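Local structure of thiamine-monophosphate kinase (Stenotrophomonas maltophilia, 6XEP) at residues Pro63-Ala68 and Arg176-Gly181; Asp119-Ala124 and Pro206-Gly211. The protein probably catalyses the ATP-dependent phosphorylation of thiamine monophosphate to thiamine diphosphate, the active form of vitamin B1. All blocks are in the same frame, centred on the assembly; numbering follows the deposited sequence.

Contact 1 of 2, residues Pro63-Ala68 and Arg176-Gly181; sequences PVETRA and RLWQQG
Pro-63 lays the CB-CG side of its ring over one face of the Trp-178 indole. Its CG stands 3.9 Å from the centroid of the six-membered ring, 13° off the normal, a CH-pi contact. Its CB comes closer to the rim, 3.5 Å from Trp-178 CZ2. Glu-65 reaches the same indole at its edge. Trp-178 NE1 donates to Glu-65 OE2 at 2.9 Å with an N-H...O angle of 159°. The oxygen lies in the ring plane, but the N-H meets it from above the carboxylate plane. The Glu-65 chain gets there by bending: CG sits between the backbone N and carbonyl carbon (chi1 60°), and chi2 turns the chain again. A type I turn from Pro-63 to Thr-66 brings Pro-63 and Glu-65 to the ring. Pro-63 O closes it, accepting from Thr-66 N (2.9 Å) and Thr-66 OG1 (2.8 Å). Leu-185 touches both Pro-63 and Trp-178. The contact joins the last helical turn of 170-179 to the loop before helix 68-85. The Pro-63 side chain lies about 8 Å from that of Asp-274, a predicted substrate-binding residue. Face packing and an edge bond together restrict rotation of the indole, and the N-H probably favours a charged Glu-65.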
loop_
_atom_site.group_PDB
_atom_site.type_symbol
_atom_site.label_atom_id
_atom_site.label_comp_id
_atom_site.label_asym_id
_atom_site.label_seq_id
_atom_site.Cartn_x
_atom_site.Cartn_y
_atom_site.Cartn_z
ATOM N N PRO A 63 -2.916 -10.509 18.148
ATOM C CA PRO A 63 -1.989 -11.011 19.170
ATOM C C PRO A 63 -0.784 -11.674 18.522
ATOM O O PRO A 63 -0.866 -12.219 17.420
ATOM C CB PRO A 63 -2.837 -12.016 19.957
ATOM C CG PRO A 63 -4.264 -11.504 19.778
ATOM C CD PRO A 63 -4.307 -10.949 18.367
ATOM N N VAL A 64 0.361 -11.583 19.200
ATOM C CA VAL A 64 1.600 -12.039 18.578
ATOM C C VAL A 64 1.538 -13.525 18.245
ATOM O O VAL A 64 2.115 -13.970 17.246
ATOM C CB VAL A 64 2.804 -11.702 19.473
ATOM C CG1 VAL A 64 4.069 -12.348 18.931
ATOM C CG2 VAL A 64 2.986 -10.185 19.550
ATOM N N GLU A 65 0.787 -14.304 19.017
ATOM C CA GLU A 65 0.718 -15.729 18.751
ATOM C C GLU A 65 -0.206 -16.081 17.582
ATOM O O GLU A 65 -0.321 -17.262 17.266
ATOM C CB GLU A 65 0.267 -16.469 20.002
ATOM C CG GLU A 65 -1.084 -16.030 20.487
ATOM C CD GLU A 65 -0.999 -15.126 21.709
ATOM O OE1 GLU A 65 -0.316 -14.051 21.675
ATOM O OE2 GLU A 65 -1.624 -15.522 22.713
ATOM N N THR A 66 -0.851 -15.107 16.936
ATOM C CA THR A 66 -1.679 -15.409 15.766
ATOM C C THR A 66 -0.845 -16.136 14.713
ATOM O O THR A 66 0.282 -15.734 14.408
ATOM C CB THR A 66 -2.285 -14.136 15.164
ATOM O OG1 THR A 66 -3.020 -13.407 16.167
ATOM C CG2 THR A 66 -3.249 -14.508 14.006
ATOM N N ARG A 67 -1.393 -17.222 14.170
ATOM C CA ARG A 67 -0.652 -18.016 13.190
ATOM C C ARG A 67 -0.606 -17.327 11.830
ATOM O O ARG A 67 -1.470 -16.522 11.481
ATOM C CB ARG A 67 -1.284 -19.402 13.043
ATOM C CG ARG A 67 -1.209 -20.259 14.310
ATOM C CD ARG A 67 0.182 -20.707 14.610
ATOM N NE ARG A 67 0.664 -21.640 13.592
ATOM C CZ ARG A 67 0.411 -22.943 13.596
ATOM N NH1 ARG A 67 -0.322 -23.480 14.567
ATOM N NH2 ARG A 67 0.891 -23.710 12.628
ATOM N N ALA A 68 0.423 -17.669 11.047
ATOM C CA ALA A 68 0.647 -17.034 9.744
ATOM C C ALA A 68 -0.585 -17.090 8.836
ATOM O O ALA A 68 -0.938 -16.095 8.192
ATOM C CB ALA A 68 1.848 -17.701 9.060
ATOM N N ARG A 176 -11.921 -10.975 24.528
ATOM C CA ARG A 176 -12.108 -10.936 25.978
ATOM C C ARG A 176 -11.741 -12.268 26.622
ATOM O O ARG A 176 -11.063 -12.305 27.659
ATOM C CB ARG A 176 -13.555 -10.569 26.311
ATOM C CG ARG A 176 -13.867 -9.091 26.344
ATOM C CD ARG A 176 -15.366 -8.932 26.501
ATOM N NE ARG A 176 -15.810 -7.549 26.590
ATOM C CZ ARG A 176 -16.373 -7.032 27.672
ATOM N NH1 ARG A 176 -16.541 -7.786 28.751
ATOM N NH2 ARG A 176 -16.763 -5.764 27.679
ATOM N N LEU A 177 -12.232 -13.374 26.060
ATOM C CA LEU A 177 -11.873 -14.683 26.603
ATOM C C LEU A 177 -10.367 -14.898 26.565
ATOM O O LEU A 177 -9.782 -15.412 27.524
ATOM C CB LEU A 177 -12.594 -15.795 25.841
ATOM C CG LEU A 177 -14.110 -15.797 26.029
ATOM C CD1 LEU A 177 -14.740 -16.722 24.997
ATOM C CD2 LEU A 177 -14.483 -16.238 27.434
ATOM N N TRP A 178 -9.722 -14.479 25.478
ATOM C CA TRP A 178 -8.268 -14.593 25.402
ATOM C C TRP A 178 -7.584 -13.761 26.490
ATOM O O TRP A 178 -6.661 -14.242 27.158
ATOM C CB TRP A 178 -7.803 -14.186 24.004
ATOM C CG TRP A 178 -6.323 -14.016 23.843
ATOM C CD1 TRP A 178 -5.384 -15.003 23.724
ATOM C CD2 TRP A 178 -5.621 -12.777 23.741
ATOM N NE1 TRP A 178 -4.132 -14.440 23.576
ATOM C CE2 TRP A 178 -4.257 -13.076 23.586
ATOM C CE3 TRP A 178 -6.014 -11.442 23.795
ATOM C CZ2 TRP A 178 -3.284 -12.078 23.469
ATOM C CZ3 TRP A 178 -5.052 -10.451 23.662
ATOM C CH2 TRP A 178 -3.703 -10.777 23.505
ATOM N N GLN A 179 -8.054 -12.532 26.717
ATOM C CA GLN A 179 -7.452 -11.682 27.745
ATOM C C GLN A 179 -7.666 -12.241 29.149
ATOM O O GLN A 179 -6.808 -12.078 30.027
ATOM C CB GLN A 179 -8.027 -10.271 27.653
ATOM C CG GLN A 179 -7.664 -9.545 26.371
ATOM C CD GLN A 179 -8.563 -8.349 26.084
ATOM O OE1 GLN A 179 -9.654 -8.221 26.642
ATOM N NE2 GLN A 179 -8.107 -7.466 25.201
ATOM N N GLN A 180 -8.798 -12.894 29.378
ATOM C CA GLN A 180 -9.078 -13.512 30.662
ATOM C C GLN A 180 -8.348 -14.826 30.841
ATOM O O GLN A 180 -8.439 -15.422 31.924
ATOM C CB GLN A 180 -10.580 -13.734 30.817
ATOM C CG GLN A 180 -11.369 -12.455 30.729
ATOM C CD GLN A 180 -12.860 -12.695 30.644
ATOM O OE1 GLN A 180 -13.325 -13.838 30.633
ATOM N NE2 GLN A 180 -13.622 -11.611 30.595
ATOM N N GLY A 181 -7.634 -15.285 29.814
ATOM C CA GLY A 181 -6.892 -16.526 29.922
ATOM C C GLY A 181 -7.679 -17.765 29.571
ATOM O O GLY A 181 -7.226 -18.879 29.862
#

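Contact 2 of 2, residues Asp119-Ala124 and Pro206-Gly211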
loop_
_atom_site.group_PDB
_atom_site.type_symbol
_atom_site.label_atom_id
_atom_site.label_comp_id
_atom_site.label_asym_id
_atom_site.label_seq_id
_atom_site.Cartn_x
_atom_site.Cartn_y
_atom_site.Cartn_z
ATOM N N ASP A 119 -8.824 -15.787 -3.476
ATOM C CA ASP A 119 -9.432 -16.563 -4.552
ATOM C C ASP A 119 -10.951 -16.521 -4.499
ATOM O O ASP A 119 -11.609 -16.578 -5.542
ATOM C CB ASP A 119 -8.962 -18.023 -4.496
ATOM C CG ASP A 119 -7.488 -18.165 -4.816
ATOM O OD1 ASP A 119 -6.862 -17.135 -5.168
ATOM O OD2 ASP A 119 -6.961 -19.298 -4.717
ATOM N N GLN A 120 -11.523 -16.461 -3.301
ATOM C CA GLN A 120 -12.976 -16.440 -3.185
ATOM C C GLN A 120 -13.594 -15.180 -3.763
ATOM O O GLN A 120 -14.788 -15.173 -4.070
ATOM C CB GLN A 120 -13.385 -16.548 -1.720
ATOM C CG GLN A 120 -13.218 -17.912 -1.120
ATOM C CD GLN A 120 -13.546 -17.906 0.358
ATOM O OE1 GLN A 120 -14.516 -17.279 0.781
ATOM N NE2 GLN A 120 -12.731 -18.589 1.152
ATOM N N HIS A 121 -12.834 -14.094 -3.860
ATOM C CA HIS A 121 -13.390 -12.810 -4.269
ATOM C C HIS A 121 -12.735 -12.291 -5.533
ATOM O O HIS A 121 -12.953 -11.131 -5.913
ATOM C CB HIS A 121 -13.273 -11.826 -3.113
ATOM C CG HIS A 121 -14.044 -12.272 -1.916
ATOM N ND1 HIS A 121 -15.423 -12.352 -1.916
ATOM C CD2 HIS A 121 -13.638 -12.743 -0.715
ATOM C CE1 HIS A 121 -15.830 -12.818 -0.748
ATOM N NE2 HIS A 121 -14.769 -13.055 0.000
ATOM N N ASP A 122 -11.959 -13.149 -6.195
ATOM C CA ASP A 122 -11.314 -12.830 -7.464
ATOM C C ASP A 122 -10.521 -11.532 -7.376
ATOM O O ASP A 122 -10.541 -10.706 -8.288
ATOM C CB ASP A 122 -12.336 -12.770 -8.599
ATOM C CG ASP A 122 -12.908 -14.137 -8.940
ATOM O OD1 ASP A 122 -12.208 -15.147 -8.737
ATOM O OD2 ASP A 122 -14.056 -14.203 -9.415
ATOM N N ILE A 123 -9.816 -11.340 -6.263
ATOM C CA ILE A 123 -8.883 -10.221 -6.160
ATOM C C ILE A 123 -7.475 -10.778 -6.336
ATOM O O ILE A 123 -7.121 -11.803 -5.739
ATOM C CB ILE A 123 -9.045 -9.437 -4.840
ATOM C CG1 ILE A 123 -8.168 -8.173 -4.877
ATOM C CG2 ILE A 123 -8.704 -10.290 -3.607
ATOM C CD1 ILE A 123 -8.319 -7.215 -3.644
ATOM N N ALA A 124 -6.692 -10.148 -7.203
ATOM C CA ALA A 124 -5.394 -10.676 -7.606
ATOM C C ALA A 124 -4.277 -9.863 -6.966
ATOM O O ALA A 124 -4.205 -8.645 -7.153
ATOM C CB ALA A 124 -5.258 -10.666 -9.126
ATOM N N PRO A 206 -15.380 -11.060 5.031
ATOM C CA PRO A 206 -15.818 -9.803 4.409
ATOM C C PRO A 206 -17.033 -10.054 3.534
ATOM O O PRO A 206 -17.065 -11.024 2.784
ATOM C CB PRO A 206 -14.606 -9.367 3.582
ATOM C CG PRO A 206 -13.918 -10.684 3.192
ATOM C CD PRO A 206 -14.127 -11.577 4.427
ATOM N N ARG A 207 -18.042 -9.188 3.647
ATOM C CA ARG A 207 -19.312 -9.461 2.979
ATOM C C ARG A 207 -19.341 -8.814 1.592
ATOM O O ARG A 207 -20.181 -7.965 1.280
ATOM C CB ARG A 207 -20.478 -8.996 3.847
ATOM C CG ARG A 207 -20.415 -9.519 5.279
ATOM C CD ARG A 207 -20.465 -11.056 5.332
ATOM N NE ARG A 207 -20.642 -11.481 6.716
ATOM C CZ ARG A 207 -20.612 -12.740 7.124
ATOM N NH1 ARG A 207 -20.412 -13.722 6.234
ATOM N NH2 ARG A 207 -20.772 -13.003 8.423
ATOM N N VAL A 208 -18.389 -9.245 0.756
ATOM C CA VAL A 208 -18.233 -8.647 -0.575
ATOM C C VAL A 208 -19.477 -8.899 -1.430
ATOM O O VAL A 208 -19.991 -7.989 -2.095
ATOM C CB VAL A 208 -16.962 -9.178 -1.265
ATOM C CG1 VAL A 208 -16.831 -8.568 -2.653
ATOM C CG2 VAL A 208 -15.699 -8.862 -0.424
ATOM N N THR A 209 -19.968 -10.142 -1.449
ATOM C CA THR A 209 -21.138 -10.437 -2.280
ATOM C C THR A 209 -22.340 -9.591 -1.867
ATOM O O THR A 209 -23.050 -9.046 -2.723
ATOM C CB THR A 209 -21.481 -11.930 -2.210
ATOM O OG1 THR A 209 -20.326 -12.687 -2.582
ATOM C CG2 THR A 209 -22.601 -12.254 -3.176
ATOM N N LEU A 210 -22.570 -9.445 -0.567
ATOM C CA LEU A 210 -23.629 -8.549 -0.108
ATOM C C LEU A 210 -23.395 -7.124 -0.594
ATOM O O LEU A 210 -24.310 -6.473 -1.114
ATOM C CB LEU A 210 -23.715 -8.573 1.414
ATOM C CG LEU A 210 -24.701 -7.586 2.051
ATOM C CD1 LEU A 210 -26.131 -7.899 1.673
ATOM C CD2 LEU A 210 -24.544 -7.688 3.580
ATOM N N GLY A 211 -22.172 -6.622 -0.434
ATOM C CA GLY A 211 -21.886 -5.256 -0.844
ATOM C C GLY A 211 -22.206 -5.004 -2.302
ATOM O O GLY A 211 -22.728 -3.943 -2.660
HETATM O O HOH W 1 -15.675 -13.758 2.171
#
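Pro-206 O receives two donors, a water at 3.1 Å and, weakly, Val-208 N at 3.0 Å. The same water lies beside His-121 NE2 and may bridge the two segments, but that approach is too short to be relied on. The weak Val-208 bond closes an inverse gamma turn centred on Arg-207, which is also the N-cap of helix 208-214.

The rest of the contact is van der Waals and CH-pi packing. The imidazole of His-121 lies against Val-208, whose CG2 sits over one ring face, 4.0 Å from the centroid and 16° off the normal. This is a CH-pi contact. Val-208 CB is nearer the rim, 3.6 Å from His-121 ND1. On the opposite face lies Gln-120 CB, 3.9 Å above the plane, so the ring is sandwiched between its own neighbour and the valine. The first torsion of His-121, -62°, sets the ring beside the backbone N, between Gln-120 CB and Val-208. Pro-206 CG approaches obliquely, 4.1 Å from His-121 NE2.

Leu-80 of helix 68-85 touches both His-121 and Pro-206, and Pro-90 of strand 89-99 packs on Val-208. Arg-207, which takes no part in the contact, forms a salt bridge with Glu-277 through NH2. The arrangement joins the N-terminal and C-terminal AIR synthase-related regions of this PurM-like protein, where the connection between helix 104-120 and strand 124-132 packs against the start of helix 208-214.

In the fold
From the N terminus the chain passes 63-68, then 119-124, then 176-181, then 206-211. The two contacts therefore cross: each has one segment in the loop the other closes. Contact 1 closes a loop of 107 residues, contact 2 one of 81. Both join the N-terminal family region to the C-terminal one, but at different places. Contact 1 is a surface contact between the loop before helix 68-85 and the end of helix 170-179. Contact 2 is buried, between the connection from helix 104-120 to strand 124-132 and the start of helix 208-214. Their centres are about 27 Å apart and they do not touch. Helix 68-85 follows the first segment of contact 1 and reaches contact 2 through Leu-80.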